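Local coordinates for protein galectin (Xenopus laevis, PDB 3WUD) that binds lactose and related beta-galactosides as a proto-type galectin, a lectin closely related to galectin-1, at residues H18-K23 with K131-H136; G24-D29 with A86-C91; Y44-N49 with D97-K102. One frame throughout, in Å; residues are numbered along the deposited sequence. Where two conformers were deposited one is given.

Interaction 1 of 3, residues H18-K23 with K131-H136; sequences HCLELK and KAISLH
The ring of His-18 turns its edge to the C-terminal carboxylate of His-136: ND1 donates to O at 2.7 Å, only 8° out of the ring plane and on a lone pair of the oxygen. CG of His-18 stands anti to its carbonyl carbon (chi1 -62°), and this points the ND1 edge at the carboxylate. The other carboxylate oxygen, OXT, takes the backbone N of Cys-19 at 3.0 Å, so two donors hold the terminus. CB of Glu-21 lies at the edge of the His-136 ring, in its plane, and the Glu-21 carboxylate, its plane 13° from that of the ring, brings OE2 within 3.7 Å of NE2.

From this end onward, strands 19-23 and 131-135 pair antiparallel in the five-stranded sheet of the galectin beta-sandwich, Glu-21 opposite Ser-134 as a hydrogen-bonded pair. Lys-131 and Ala-132 both face Lys-23 in a classic beta bulge, and both their amides donate to Lys-23 O from one face of its carbonyl plane. Leucine and isoleucine suit the buried face: Leu-135 CD2 meets Leu-20 CG at 3.8 Å, while Leu-22 CD1 reaches Ile-133 CG1 at 4.0 Å. On the Glu-21 face the lysines Lys-23 and Lys-131 run side by side through their methylenes. Ala-132, Ile-133 and Ser-134 also pair antiparallel with a strand of the second subunit, continuing the sheet across the dimer.

Interaction 2 of 3, residues G24-D29 with A86-C91; sequences GFIPKD and AETSIC
Phe-25 lays one face of its ring over the backbone of Ala-86, whose N sits 3.6 Å from CZ and is offset toward the rim. With CG anti to the backbone N (chi1 -173°) and the ring turned across the chain (chi2 92°), the phenyl leans over the neighbouring strand. Ile-26, on the other face of the sheet, has CG1 beside its backbone N (chi1 -57°), which sends CD1 along toward Thr-88 CG2 at 3.9 Å. Thr-88 places that methyl between its own N and carbonyl carbon. Branched side chains fit this buried face, where threonine offers a methyl to isoleucine. The Glu-87 chain is extended beyond CG; its CG lies 3.4 Å from Gly-24 O, so aliphatic carbon covers the peptide while the carboxylate belongs to the more exposed face.

Gly-24 pairs with Thr-88 through backbone alone: its N donates to Thr-88 O at 3.0 Å, and Thr-88 N returns a bond to Gly-24 O at 2.9 Å. Ile-26 N bonds Ala-86 O at 2.9 Å, whereas the return from Ala-86 N to Ile-26 O is weak.

Strand 86-95 thus flanks 19-26 in the five-stranded sheet, with strand 129-135 on the other side of 19-26. Inward, Ile-26 touches Phe-33 and Phe-52, and Thr-88 touches Phe-82 and Ile-128.

Interaction 3 of 3, residues Y44-N49 with D97-K102; sequences YVIHFN and DHLKVK. With GAL (beta-D-galactopyranose), chain B.
Leu-99 sets its methyl CD1 against the shoulder made by CB and CG2 of Ile-46, 3.3 Å from CG2, closer than carbon atoms usually sit. Ile-46 has CG1 anti to its backbone N (chi1 -169°), so its longer branch passes on to Val-101, whose two methyls fork: CG2 meets Ile-46 CD1 at 3.9 Å, and CG1 meets Phe-48 CE1 obliquely at 3.6 Å. Val-45 CG1 makes a looser contact with Leu-99 CG.

This contact is part of the hydrophobic core of the galectin beta-sandwich, where strand 43-51 of the six-stranded sheet faces strand 98-103 of the five-stranded one. Branched aliphatic side chains suit the space between the sheets, being compact enough to pack across axes (46-49 and 98-102) 10.3 Å apart at 23°; the large Phe-48 spans further, meeting Phe-92 edge-to-face.

Residues on the outer face of strand 46-49 serve the sugar. His-47 NE2 hydrogen-bonds galactose O4 at 2.7 Å, its ring edge toward that oxygen, and Asn-36 OD1 holds ND1 of the imidazole. Asn-49 OD1 stands 3.2 Å from the same O4; Arg-51, Asn-64, Glu-55 and Glu-74 bond the galactose too.

How the interactions relate
Interactions 1 and 2 are backbone pairings within the five-stranded sheet and share strand 19-26, one joining it to strand 129-135 and the other to strand 86-95. Interaction 3 forms no hydrogen bond across its segments; it is wholly buried side-chain packing between the two sheets, whereas the first two each have one face in the core and one nearer solvent. The disulfide Cys-19–Cys-91 ties interactions 1 and 2 together, beside a probable hydrogen bond from Leu-22 N to Ile-90 O. Ile-90 then leads inward, packing on Val-101 and Phe-48 of interaction 3. Subunit pairing involves residues of interaction 1, and sugar binding those of interaction 3.

Interaction 1 of 3, residues H18-K23 with K131-H136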
# COMPACT_ATOMS: atom_id res chain seq x y z
N HIS A 18 8.58 11.29 -9.84
CA HIS A 18 7.24 10.86 -9.45
C HIS A 18 6.96 11.13 -7.99
O HIS A 18 7.89 11.39 -7.23
CB HIS A 18 7.10 9.37 -9.74
CG HIS A 18 7.26 9.06 -11.20
ND1 HIS A 18 6.18 8.97 -12.05
CD2 HIS A 18 8.36 8.96 -11.98
CE1 HIS A 18 6.61 8.75 -13.28
NE2 HIS A 18 7.93 8.75 -13.27
N CYS A 19 5.67 11.03 -7.62
CA CYS A 19 5.26 11.28 -6.25
C CYS A 19 4.35 10.17 -5.77
O CYS A 19 3.68 9.47 -6.54
CB CYS A 19 4.78 12.75 -5.94
SG CYS A 19 3.03 13.30 -6.02
N LEU A 20 4.42 9.95 -4.47
CA LEU A 20 3.63 8.96 -3.77
C LEU A 20 2.72 9.80 -2.88
O LEU A 20 3.20 10.61 -2.10
CB LEU A 20 4.55 8.04 -2.98
CG LEU A 20 3.87 6.97 -2.09
CD1 LEU A 20 4.82 5.92 -1.56
CD2 LEU A 20 3.18 7.60 -0.87
N GLU A 21 1.43 9.70 -3.08
CA GLU A 21 0.44 10.38 -2.24
C GLU A 21 -0.11 9.45 -1.23
O GLU A 21 -0.53 8.36 -1.58
CB GLU A 21 -0.74 10.90 -3.06
CG GLU A 21 -1.75 11.64 -2.17
CD GLU A 21 -3.15 11.68 -2.74
OE1 GLU A 21 -4.14 11.46 -1.97
OE2 GLU A 21 -3.25 11.93 -3.96
N LEU A 22 -0.13 9.86 0.04
CA LEU A 22 -0.72 9.07 1.12
C LEU A 22 -1.90 9.84 1.73
O LEU A 22 -1.78 11.03 1.99
CB LEU A 22 0.30 8.77 2.22
CG LEU A 22 -0.07 7.68 3.24
CD1 LEU A 22 1.09 6.77 3.54
CD2 LEU A 22 -0.62 8.26 4.56
N LYS A 23 -3.03 9.16 1.92
CA LYS A 23 -4.16 9.72 2.64
C LYS A 23 -4.42 8.82 3.84
O LYS A 23 -4.45 7.61 3.72
CB LYS A 23 -5.39 9.82 1.72
CG LYS A 23 -6.58 10.54 2.35
CD LYS A 23 -7.72 10.70 1.34
CE LYS A 23 -7.50 11.90 0.45
NZ LYS A 23 -8.67 12.10 -0.48
N LYS A 131 -5.89 5.25 4.59
CA LYS A 131 -7.13 5.35 3.79
C LYS A 131 -6.74 5.00 2.35
O LYS A 131 -7.38 4.15 1.78
CB LYS A 131 -7.76 6.76 3.93
CG LYS A 131 -8.88 7.12 2.94
CD LYS A 131 -10.07 6.19 2.95
CE LYS A 131 -10.88 6.35 1.64
NZ LYS A 131 -10.03 6.59 0.40
N ALA A 132 -5.72 5.62 1.77
CA ALA A 132 -5.33 5.33 0.39
C ALA A 132 -3.85 5.66 0.18
O ALA A 132 -3.30 6.62 0.78
CB ALA A 132 -6.16 6.14 -0.59
N ILE A 133 -3.23 4.91 -0.74
CA ILE A 133 -1.92 5.29 -1.32
C ILE A 133 -2.01 5.31 -2.83
O ILE A 133 -2.65 4.43 -3.45
CB ILE A 133 -0.78 4.34 -0.86
CG1 ILE A 133 -0.55 4.54 0.64
CG2 ILE A 133 0.54 4.60 -1.65
CD1 ILE A 133 0.25 3.48 1.37
N SER A 134 -1.37 6.29 -3.48
CA SER A 134 -1.31 6.25 -4.93
C SER A 134 0.01 6.77 -5.47
O SER A 134 0.67 7.64 -4.84
CB SER A 134 -2.50 6.99 -5.54
OG SER A 134 -2.41 8.35 -5.25
N LEU A 135 0.42 6.25 -6.64
CA LEU A 135 1.67 6.66 -7.26
C LEU A 135 1.40 7.52 -8.47
O LEU A 135 0.53 7.19 -9.29
CB LEU A 135 2.51 5.46 -7.65
CG LEU A 135 2.66 4.49 -6.50
CD1 LEU A 135 3.29 3.18 -7.00
CD2 LEU A 135 3.45 5.10 -5.34
N HIS A 136 2.09 8.64 -8.57
CA HIS A 136 1.92 9.53 -9.72
C HIS A 136 3.28 9.64 -10.39
O HIS A 136 3.70 8.74 -11.14
CB HIS A 136 1.38 10.87 -9.27
CG HIS A 136 0.16 10.74 -8.40
ND1 HIS A 136 -1.10 10.57 -8.91
CD2 HIS A 136 0.02 10.73 -7.05
CE1 HIS A 136 -1.97 10.48 -7.92
NE2 HIS A 136 -1.31 10.57 -6.78
OXT HIS A 136 4.02 10.59 -10.13

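Interaction 2 of 3, residues G24-D29 with A86-C91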
# COMPACT_ATOMS: atom_id res chain seq x y z
N GLY A 24 -4.70 9.38 5.02
CA GLY A 24 -4.85 8.58 6.20
C GLY A 24 -5.69 9.37 7.21
O GLY A 24 -5.88 10.58 7.04
N PHE A 25 -6.09 8.69 8.29
CA PHE A 25 -6.90 9.31 9.34
C PHE A 25 -6.07 9.40 10.62
O PHE A 25 -5.53 8.42 11.04
CB PHE A 25 -8.21 8.53 9.62
CG PHE A 25 -9.15 9.25 10.59
CD1 PHE A 25 -10.13 10.11 10.13
CD2 PHE A 25 -9.01 9.05 11.95
CE1 PHE A 25 -10.98 10.77 11.02
CE2 PHE A 25 -9.86 9.71 12.87
CZ PHE A 25 -10.82 10.57 12.39
N ILE A 26 -5.99 10.60 11.17
CA ILE A 26 -5.24 10.82 12.38
C ILE A 26 -6.22 10.64 13.55
O ILE A 26 -7.13 11.41 13.63
CB ILE A 26 -4.66 12.22 12.45
CG1 ILE A 26 -3.76 12.54 11.26
CG2 ILE A 26 -3.88 12.38 13.72
CD1 ILE A 26 -3.59 14.02 11.00
N PRO A 27 -5.99 9.64 14.42
CA PRO A 27 -6.77 9.41 15.63
C PRO A 27 -6.92 10.68 16.49
O PRO A 27 -6.03 11.56 16.59
CB PRO A 27 -5.97 8.34 16.39
CG PRO A 27 -5.05 7.72 15.36
CD PRO A 27 -4.79 8.77 14.37
N LYS A 28 -8.06 10.76 17.17
CA LYS A 28 -8.41 11.99 17.87
C LYS A 28 -7.43 12.29 19.04
O LYS A 28 -7.25 13.47 19.46
CB LYS A 28 -9.88 11.86 18.40
CG LYS A 28 -10.33 12.99 19.32
CD LYS A 28 -10.14 14.35 18.62
CE LYS A 28 -11.19 15.40 18.99
NZ LYS A 28 -11.23 16.43 17.90
N ASP A 29 -6.81 11.25 19.55
CA ASP A 29 -5.87 11.41 20.67
C ASP A 29 -4.40 11.20 20.26
O ASP A 29 -3.56 10.90 21.12
CB ASP A 29 -6.21 10.38 21.72
CG ASP A 29 -6.05 8.97 21.22
OD1 ASP A 29 -5.88 8.77 19.98
OD2 ASP A 29 -6.11 8.05 22.06
N ALA A 86 -9.01 13.70 12.16
CA ALA A 86 -9.29 14.15 10.82
C ALA A 86 -8.43 13.39 9.82
O ALA A 86 -7.36 12.90 10.17
CB ALA A 86 -8.98 15.63 10.68
N GLU A 87 -8.88 13.42 8.58
CA GLU A 87 -8.12 12.94 7.44
C GLU A 87 -7.04 13.95 7.03
O GLU A 87 -7.21 15.18 7.22
CB GLU A 87 -9.07 12.67 6.27
CG GLU A 87 -8.56 11.68 5.25
CD GLU A 87 -9.70 10.99 4.49
OE1 GLU A 87 -10.56 11.69 3.95
OE2 GLU A 87 -9.76 9.76 4.46
N THR A 88 -5.93 13.43 6.52
CA THR A 88 -4.91 14.25 5.92
C THR A 88 -4.38 13.54 4.68
O THR A 88 -4.54 12.36 4.58
CB THR A 88 -3.78 14.59 6.89
OG1 THR A 88 -2.95 15.60 6.27
CG2 THR A 88 -2.98 13.31 7.26
N SER A 89 -3.80 14.29 3.74
CA SER A 89 -3.16 13.75 2.53
C SER A 89 -1.84 14.46 2.35
O SER A 89 -1.73 15.69 2.53
CB SER A 89 -4.08 13.90 1.30
OG SER A 89 -4.21 15.25 0.98
N ILE A 90 -0.77 13.71 2.07
CA ILE A 90 0.56 14.28 1.86
C ILE A 90 1.15 13.65 0.59
O ILE A 90 0.94 12.40 0.41
CB ILE A 90 1.47 13.98 3.09
CG1 ILE A 90 0.83 14.49 4.40
CG2 ILE A 90 2.89 14.53 2.90
CD1 ILE A 90 0.56 13.40 5.40
N CYS A 91 1.88 14.43 -0.25
CA CYS A 91 2.59 13.87 -1.46
C CYS A 91 4.09 13.99 -1.23
O CYS A 91 4.61 15.03 -0.82
CB CYS A 91 2.25 14.45 -2.90
SG CYS A 91 2.20 13.08 -4.14

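Interaction 3 of 3, residues Y44-N49 with D97-K102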
# COMPACT_ATOMS: atom_id res chain seq x y z
N TYR A 44 15.81 4.92 5.88
CA TYR A 44 14.75 5.87 5.56
C TYR A 44 15.44 7.06 4.94
O TYR A 44 16.21 7.79 5.58
CB TYR A 44 13.94 6.31 6.78
CG TYR A 44 13.35 5.27 7.67
CD1 TYR A 44 12.97 3.97 7.26
CD2 TYR A 44 13.07 5.59 9.00
CE1 TYR A 44 12.38 3.05 8.13
CE2 TYR A 44 12.47 4.67 9.89
CZ TYR A 44 12.12 3.43 9.46
OH TYR A 44 11.56 2.61 10.40
N VAL A 45 15.12 7.29 3.67
CA VAL A 45 15.42 8.55 3.03
C VAL A 45 14.69 9.72 3.71
O VAL A 45 15.26 10.77 3.87
CB VAL A 45 15.10 8.50 1.49
CG1 VAL A 45 15.58 9.77 0.87
CG2 VAL A 45 15.84 7.33 0.80
N ILE A 46 13.44 9.52 4.08
CA ILE A 46 12.69 10.47 4.99
C ILE A 46 11.88 9.72 6.06
O ILE A 46 11.19 8.74 5.84
CB ILE A 46 11.83 11.52 4.22
CG1 ILE A 46 11.31 12.61 5.18
CG2 ILE A 46 10.70 10.83 3.51
CD1 ILE A 46 10.67 13.78 4.42
N HIS A 47 11.97 10.27 7.29
CA HIS A 47 11.12 10.00 8.40
C HIS A 47 10.43 11.32 8.60
O HIS A 47 11.09 12.33 8.92
CB HIS A 47 11.95 9.61 9.64
CG HIS A 47 11.19 9.60 10.94
ND1 HIS A 47 10.31 8.60 11.30
CD2 HIS A 47 11.26 10.44 11.99
CE1 HIS A 47 9.88 8.83 12.54
NE2 HIS A 47 10.49 9.91 12.98
N PHE A 48 9.13 11.33 8.33
CA PHE A 48 8.26 12.49 8.32
C PHE A 48 7.34 12.38 9.52
O PHE A 48 6.52 11.46 9.60
CB PHE A 48 7.43 12.47 7.04
CG PHE A 48 6.42 13.55 6.95
CD1 PHE A 48 6.79 14.82 6.52
CD2 PHE A 48 5.09 13.31 7.27
CE1 PHE A 48 5.85 15.83 6.41
CE2 PHE A 48 4.12 14.33 7.20
CZ PHE A 48 4.54 15.60 6.79
N ASN A 49 7.59 13.18 10.56
CA ASN A 49 6.97 13.00 11.86
C ASN A 49 6.27 14.28 12.48
O ASN A 49 6.88 14.99 13.27
CB ASN A 49 8.08 12.52 12.81
CG ASN A 49 7.60 12.11 14.20
OD1 ASN A 49 8.37 12.22 15.14
ND2 ASN A 49 6.38 11.63 14.34
N ASP A 97 18.21 14.85 -5.71
CA ASP A 97 18.93 15.14 -4.42
C ASP A 97 18.06 15.62 -3.26
O ASP A 97 18.54 16.06 -2.21
CB ASP A 97 20.08 16.18 -4.66
CG ASP A 97 19.59 17.60 -5.02
OD1 ASP A 97 18.38 17.93 -5.08
OD2 ASP A 97 20.48 18.45 -5.28
N HIS A 98 16.75 15.54 -3.44
CA HIS A 98 15.85 15.87 -2.37
C HIS A 98 14.46 15.35 -2.66
O HIS A 98 14.10 15.00 -3.82
CB HIS A 98 15.70 17.37 -2.16
CG HIS A 98 15.01 18.08 -3.29
ND1 HIS A 98 15.62 18.31 -4.50
CD2 HIS A 98 13.78 18.62 -3.37
CE1 HIS A 98 14.79 18.94 -5.29
NE2 HIS A 98 13.68 19.19 -4.62
N LEU A 99 13.73 15.24 -1.56
CA LEU A 99 12.29 14.94 -1.64
C LEU A 99 11.60 16.25 -1.43
O LEU A 99 12.04 17.08 -0.66
CB LEU A 99 11.83 13.97 -0.58
CG LEU A 99 12.43 12.56 -0.55
CD1 LEU A 99 11.59 11.81 0.45
CD2 LEU A 99 12.43 11.90 -1.92
N LYS A 100 10.53 16.44 -2.17
CA LYS A 100 9.67 17.58 -1.97
C LYS A 100 8.42 17.04 -1.30
O LYS A 100 7.77 16.10 -1.83
CB LYS A 100 9.37 18.25 -3.33
CG LYS A 100 8.35 19.36 -3.28
CD LYS A 100 8.04 19.82 -4.72
CE LYS A 100 8.35 21.29 -4.90
NZ LYS A 100 9.79 21.58 -4.66
N VAL A 101 8.07 17.61 -0.15
CA VAL A 101 6.91 17.16 0.64
C VAL A 101 5.82 18.18 0.41
O VAL A 101 6.06 19.38 0.68
CB VAL A 101 7.20 17.13 2.10
CG1 VAL A 101 5.98 16.72 2.91
CG2 VAL A 101 8.42 16.21 2.39
N LYS A 102 4.69 17.72 -0.08
CA LYS A 102 3.55 18.64 -0.46
C LYS A 102 2.36 18.33 0.42
O LYS A 102 1.84 17.20 0.47
CB LYS A 102 3.18 18.43 -1.96
CG LYS A 102 4.32 18.39 -2.93
CD LYS A 102 3.79 18.19 -4.35
CE LYS A 102 4.88 17.76 -5.30
NZ LYS A 102 4.29 17.00 -6.43
C1 GAL B . 13.35 10.97 18.17
C2 GAL B . 12.16 10.03 18.18
C3 GAL B . 12.11 9.08 16.98
C4 GAL B . 12.33 9.90 15.70
C5 GAL B . 13.57 10.79 15.86
C6 GAL B . 13.89 11.67 14.67
O2 GAL B . 12.20 9.22 19.34
O3 GAL B . 10.91 8.33 17.02
O4 GAL B . 11.18 10.73 15.46
O5 GAL B . 13.47 11.70 16.96
O6 GAL B . 15.05 12.47 14.84